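Local coordinates for protein activated BY transcription factor SSRB (Salmonella enterica, PDB 2WNW) that belongs to glycosyl hydrolase family 30, pairing a TIM-barrel domain with a beta-sandwich domain, and is named for its activation by the transcription factor SsrB, at residues N82-D94 and N134-P147. Numbering follows the deposited sequence.
Sequences NYTLARMPIQSCD and NPHMKLMASPWSPP. With GOL (glycerol), chain F.
Arg87 reaches from strand 85-90 over the neighbouring strand 138-143 to Ser142 and the Trp144 ring. Arg87 CB and CG lie 4.0 Å from the Met140 carbonyl O. With CG anti to the backbone N (chi1 180°), the chain runs extended to NE, and Arg87 CD passes 3.9 Å from Ser142 OG. Arg87 NE donates to Ser142 OG at 3.0 Å, the acceptor tilted 23° from the guanidinium plane. At the tip, Arg87 NH1 is 3.4 Å from Trp144 CH2; the CH2-CZ3 corner of the indole lies over one guanidinium face, toward its rim, and with the planes 38° apart this is no parallel stack. NH1 and NH2 form salt bridges to Glu294 and Asp239, and Ser142 OG is also hydrogen-bonded to Ser192 OG.

Cys93 presses on the indole by a CH-pi contact: Cys93 CB is 3.4 Å from the centroid of the Trp144 five-membered ring, almost on the normal, while Pro89 CB packs near CZ3. NE1 of Trp144 donates to glycerol O2 (2.9 Å), and Asp94 OD2 accepts from glycerol O1.

Beneath these side chains the strands pair in parallel register, Met88 taking its N-H to Met140 O and returning its O to Ser142 N. They are the second and third strands of the eight-stranded TIM barrel, and Met88 and Ala141 face helix 167-183 outside it. The salt bridges to Glu294 and Asp239 would offset the charge of the buried guanidinium, and with the bond from NE they would together fix its rotation beside the glycerol-occupied pocket.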
loop_
_atom_site.group_PDB
_atom_site.type_symbol
_atom_site.label_atom_id
_atom_site.label_comp_id
_atom_site.label_asym_id
_atom_site.label_seq_id
_atom_site.Cartn_x
_atom_site.Cartn_y
_atom_site.Cartn_z
ATOM N N ASN A 82 16.594 9.612 21.365
ATOM C CA ASN A 82 17.771 9.202 20.606
ATOM C C ASN A 82 17.774 9.670 19.148
ATOM O O ASN A 82 18.049 8.884 18.244
ATOM C CB ASN A 82 17.877 7.670 20.655
ATOM C CG ASN A 82 19.132 7.145 19.989
ATOM O OD1 ASN A 82 20.241 7.549 20.332
ATOM N ND2 ASN A 82 18.963 6.233 19.032
ATOM N N TYR A 83 17.471 10.944 18.915
ATOM C CA TYR A 83 17.458 11.468 17.554
ATOM C C TYR A 83 18.808 11.234 16.888
ATOM O O TYR A 83 19.854 11.541 17.460
ATOM C CB TYR A 83 17.112 12.963 17.550
ATOM C CG TYR A 83 15.628 13.265 17.418
ATOM C CD1 TYR A 83 15.182 14.570 17.202
ATOM C CD2 TYR A 83 14.672 12.246 17.475
ATOM C CE1 TYR A 83 13.828 14.855 17.040
ATOM C CE2 TYR A 83 13.307 12.522 17.315
ATOM C CZ TYR A 83 12.896 13.830 17.095
ATOM O OH TYR A 83 11.560 14.115 16.914
ATOM N N THR A 84 18.770 10.694 15.672
ATOM C CA THR A 84 19.978 10.380 14.924
ATOM C C THR A 84 20.122 11.160 13.620
ATOM O O THR A 84 21.143 11.055 12.938
ATOM C CB THR A 84 20.035 8.874 14.622
ATOM O OG1 THR A 84 18.827 8.470 13.963
ATOM C CG2 THR A 84 20.173 8.088 15.912
ATOM N N LEU A 85 19.098 11.931 13.274
ATOM C CA LEU A 85 19.119 12.749 12.062
ATOM C C LEU A 85 18.693 14.172 12.402
ATOM O O LEU A 85 18.106 14.422 13.455
ATOM C CB LEU A 85 18.137 12.211 11.014
ATOM C CG LEU A 85 18.291 10.814 10.418
ATOM C CD1 LEU A 85 17.177 10.589 9.396
ATOM C CD2 LEU A 85 19.654 10.676 9.755
ATOM N N ALA A 86 18.974 15.095 11.491
ATOM C CA ALA A 86 18.575 16.482 11.667
ATOM C C ALA A 86 18.706 17.221 10.346
ATOM O O ALA A 86 19.464 16.815 9.463
ATOM C CB ALA A 86 19.434 17.160 12.734
ATOM N N ARG A 87 17.944 18.299 10.211
ATOM C CA ARG A 87 18.001 19.133 9.017
ATOM C C ARG A 87 18.113 20.558 9.529
ATOM O O ARG A 87 17.550 20.896 10.573
ATOM C CB ARG A 87 16.734 18.958 8.170
ATOM C CG ARG A 87 16.687 19.804 6.889
ATOM C CD ARG A 87 15.766 19.155 5.852
ATOM N NE ARG A 87 15.567 19.953 4.638
ATOM C CZ ARG A 87 14.540 20.780 4.437
ATOM N NH1 ARG A 87 13.607 20.939 5.370
ATOM N NH2 ARG A 87 14.425 21.429 3.285
ATOM N N MET A 88 18.864 21.381 8.813
ATOM C CA MET A 88 19.051 22.774 9.199
ATOM C C MET A 88 19.157 23.629 7.943
ATOM O O MET A 88 19.526 23.139 6.877
ATOM C CB MET A 88 20.302 22.914 10.067
ATOM C CG MET A 88 21.546 22.269 9.479
ATOM S SD MET A 88 22.763 21.980 10.772
ATOM C CE MET A 88 24.151 21.366 9.813
ATOM N N PRO A 89 18.826 24.921 8.055
ATOM C CA PRO A 89 18.876 25.835 6.918
ATOM C C PRO A 89 20.207 26.523 6.642
ATOM O O PRO A 89 20.939 26.891 7.566
ATOM C CB PRO A 89 17.789 26.844 7.262
ATOM C CG PRO A 89 17.981 26.998 8.742
ATOM C CD PRO A 89 18.152 25.557 9.206
ATOM N N ILE A 90 20.504 26.674 5.354
ATOM C CA ILE A 90 21.694 27.375 4.887
ATOM C C ILE A 90 21.091 28.752 4.597
ATOM O O ILE A 90 20.379 28.935 3.607
ATOM C CB ILE A 90 22.257 26.725 3.596
ATOM C CG1 ILE A 90 22.717 25.296 3.905
ATOM C CG2 ILE A 90 23.410 27.562 3.039
ATOM C CD1 ILE A 90 23.228 24.516 2.693
ATOM N N GLN A 91 21.376 29.698 5.490
ATOM C CA GLN A 91 20.837 31.059 5.462
ATOM C C GLN A 91 19.406 30.965 6.009
ATOM O O GLN A 91 18.963 29.889 6.405
ATOM C CB GLN A 91 20.879 31.673 4.054
ATOM C CG GLN A 91 22.302 31.734 3.486
ATOM C CD GLN A 91 22.467 32.702 2.326
ATOM O OE1 GLN A 91 21.590 32.830 1.465
ATOM N NE2 GLN A 91 23.612 33.372 2.284
ATOM N N SER A 92 18.680 32.075 6.031
ATOM C CA SER A 92 17.337 32.084 6.607
ATOM C C SER A 92 16.208 31.296 5.935
ATOM O O SER A 92 16.192 31.092 4.722
ATOM C CB SER A 92 16.877 33.534 6.772
ATOM O OG SER A 92 16.845 34.195 5.521
ATOM N N CYS A 93 15.268 30.845 6.766
ATOM C CA CYS A 93 14.067 30.151 6.315
ATOM C C CYS A 93 12.962 30.959 6.996
ATOM O O CYS A 93 13.266 31.945 7.673
ATOM C CB CYS A 93 14.053 28.676 6.761
ATOM S SG CYS A 93 13.928 28.353 8.530
ATOM N N ASP A 94 11.696 30.585 6.829
ATOM C CA ASP A 94 10.630 31.368 7.457
ATOM C C ASP A 94 10.723 31.364 8.979
ATOM O O ASP A 94 10.353 32.343 9.636
ATOM C CB ASP A 94 9.245 30.888 6.990
ATOM C CG ASP A 94 9.019 29.413 7.223
ATOM O OD1 ASP A 94 9.940 28.618 6.939
ATOM O OD2 ASP A 94 7.911 29.048 7.669
ATOM N N ASN A 134 24.709 13.230 21.334
ATOM C CA ASN A 134 24.890 12.248 20.269
ATOM C C ASN A 134 25.823 12.818 19.209
ATOM O O ASN A 134 25.383 13.435 18.240
ATOM C CB ASN A 134 23.561 11.854 19.620
ATOM C CG ASN A 134 23.744 10.796 18.541
ATOM O OD1 ASN A 134 24.825 10.215 18.405
ATOM N ND2 ASN A 134 22.688 10.538 17.770
ATOM N N PRO A 135 27.136 12.615 19.384
ATOM C CA PRO A 135 28.127 13.119 18.431
ATOM C C PRO A 135 28.086 12.446 17.062
ATOM O O PRO A 135 28.770 12.882 16.136
ATOM C CB PRO A 135 29.449 12.885 19.160
ATOM C CG PRO A 135 29.177 11.650 19.944
ATOM C CD PRO A 135 27.791 11.906 20.498
ATOM N N HIS A 136 27.279 11.396 16.927
ATOM C CA HIS A 136 27.184 10.677 15.660
ATOM C C HIS A 136 25.954 11.012 14.816
ATOM O O HIS A 136 25.659 10.325 13.836
ATOM C CB HIS A 136 27.252 9.169 15.914
ATOM C CG HIS A 136 28.572 8.714 16.452
ATOM N ND1 HIS A 136 28.692 7.981 17.615
ATOM C CD2 HIS A 136 29.834 8.907 15.998
ATOM C CE1 HIS A 136 29.970 7.746 17.855
ATOM N NE2 HIS A 136 30.684 8.298 16.889
ATOM N N MET A 137 25.240 12.069 15.191
ATOM C CA MET A 137 24.060 12.484 14.438
ATOM C C MET A 137 24.443 12.758 12.989
ATOM O O MET A 137 25.514 13.298 12.717
ATOM C CB MET A 137 23.471 13.775 15.010
ATOM C CG MET A 137 22.829 13.667 16.367
ATOM S SD MET A 137 22.080 15.259 16.772
ATOM C CE MET A 137 20.729 15.288 15.577
ATOM N N LYS A 138 23.563 12.390 12.065
ATOM C CA LYS A 138 23.798 12.635 10.647
ATOM C C LYS A 138 23.038 13.927 10.339
ATOM O O LYS A 138 21.806 13.960 10.408
ATOM C CB LYS A 138 23.247 11.479 9.809
ATOM C CG LYS A 138 23.406 11.663 8.309
ATOM C CD LYS A 138 22.703 10.556 7.535
ATOM C CE LYS A 138 22.819 10.781 6.034
ATOM N NZ LYS A 138 22.066 9.770 5.239
ATOM N N LEU A 139 23.771 14.985 10.003
ATOM C CA LEU A 139 23.159 16.279 9.736
ATOM C C LEU A 139 23.003 16.624 8.256
ATOM O O LEU A 139 23.903 16.390 7.445
ATOM C CB LEU A 139 23.966 17.379 10.437
ATOM C CG LEU A 139 24.267 17.135 11.923
ATOM C CD1 LEU A 139 25.154 18.250 12.467
ATOM C CD2 LEU A 139 22.969 17.060 12.708
ATOM N N MET A 140 21.849 17.193 7.925
ATOM C CA MET A 140 21.532 17.594 6.561
ATOM C C MET A 140 21.286 19.101 6.514
ATOM O O MET A 140 20.626 19.653 7.391
ATOM C CB MET A 140 20.282 16.856 6.087
ATOM C CG MET A 140 19.826 17.209 4.679
ATOM S SD MET A 140 18.353 16.263 4.242
ATOM C CE MET A 140 18.006 16.859 2.593
ATOM N N ALA A 141 21.820 19.763 5.493
ATOM C CA ALA A 141 21.636 21.204 5.349
ATOM C C ALA A 141 20.946 21.486 4.022
ATOM O O ALA A 141 21.271 20.871 3.004
ATOM C CB ALA A 141 22.987 21.921 5.411
ATOM N N SER A 142 19.983 22.407 4.046
ATOM C CA SER A 142 19.218 22.783 2.859
ATOM C C SER A 142 19.003 24.291 2.823
ATOM O O SER A 142 18.765 24.912 3.856
ATOM C CB SER A 142 17.832 22.122 2.868
ATOM O OG SER A 142 17.908 20.713 2.972
ATOM N N PRO A 143 19.079 24.898 1.627
ATOM C CA PRO A 143 18.873 26.343 1.513
ATOM C C PRO A 143 17.417 26.643 1.164
ATOM O O PRO A 143 16.760 25.855 0.488
ATOM C CB PRO A 143 19.790 26.753 0.354
ATOM C CG PRO A 143 20.549 25.491 -0.035
ATOM C CD PRO A 143 19.667 24.360 0.392
ATOM N N TRP A 144 16.917 27.776 1.638
ATOM C CA TRP A 144 15.570 28.208 1.315
ATOM C C TRP A 144 15.741 29.294 0.245
ATOM O O TRP A 144 14.865 29.508 -0.593
ATOM C CB TRP A 144 14.873 28.774 2.555
ATOM C CG TRP A 144 13.969 27.789 3.271
ATOM C CD1 TRP A 144 12.613 27.878 3.406
ATOM C CD2 TRP A 144 14.361 26.597 3.974
ATOM N NE1 TRP A 144 12.135 26.824 4.149
ATOM C CE2 TRP A 144 13.184 26.023 4.511
ATOM C CE3 TRP A 144 15.588 25.959 4.202
ATOM C CZ2 TRP A 144 13.198 24.839 5.265
ATOM C CZ3 TRP A 144 15.603 24.778 4.954
ATOM C CH2 TRP A 144 14.412 24.234 5.476
ATOM N N SER A 145 16.885 29.975 0.271
ATOM C CA SER A 145 17.156 31.015 -0.722
ATOM C C SER A 145 18.576 31.561 -0.724
ATOM O O SER A 145 19.185 31.741 0.328
ATOM C CB SER A 145 16.199 32.203 -0.539
ATOM O OG SER A 145 16.528 33.263 -1.436
ATOM N N PRO A 146 19.131 31.806 -1.924
ATOM C CA PRO A 146 20.484 32.355 -2.055
ATOM C C PRO A 146 20.361 33.822 -1.636
ATOM O O PRO A 146 19.249 34.311 -1.421
ATOM C CB PRO A 146 20.773 32.228 -3.554
ATOM C CG PRO A 146 19.925 31.055 -3.978
ATOM C CD PRO A 146 18.633 31.320 -3.223
ATOM N N PRO A 147 21.490 34.541 -1.511
ATOM C CA PRO A 147 21.418 35.955 -1.115
ATOM C C PRO A 147 20.565 36.711 -2.135
ATOM O O PRO A 147 20.511 36.324 -3.302
ATOM C CB PRO A 147 22.880 36.400 -1.148
ATOM C CG PRO A 147 23.634 35.123 -0.850
ATOM C CD PRO A 147 22.886 34.104 -1.678
HETATM C C1 GOL F . 7.677 25.540 6.049
HETATM O O1 GOL F . 7.599 26.264 7.274
HETATM C C2 GOL F . 9.118 25.640 5.491
HETATM O O2 GOL F . 9.497 26.971 5.339
HETATM C C3 GOL F . 9.260 25.042 4.088
HETATM O O3 GOL F . 8.935 23.693 3.988
HETATM O O HOH W 1 19.856 14.138 8.320
HETATM O O HOH W 2 17.964 29.926 3.036
#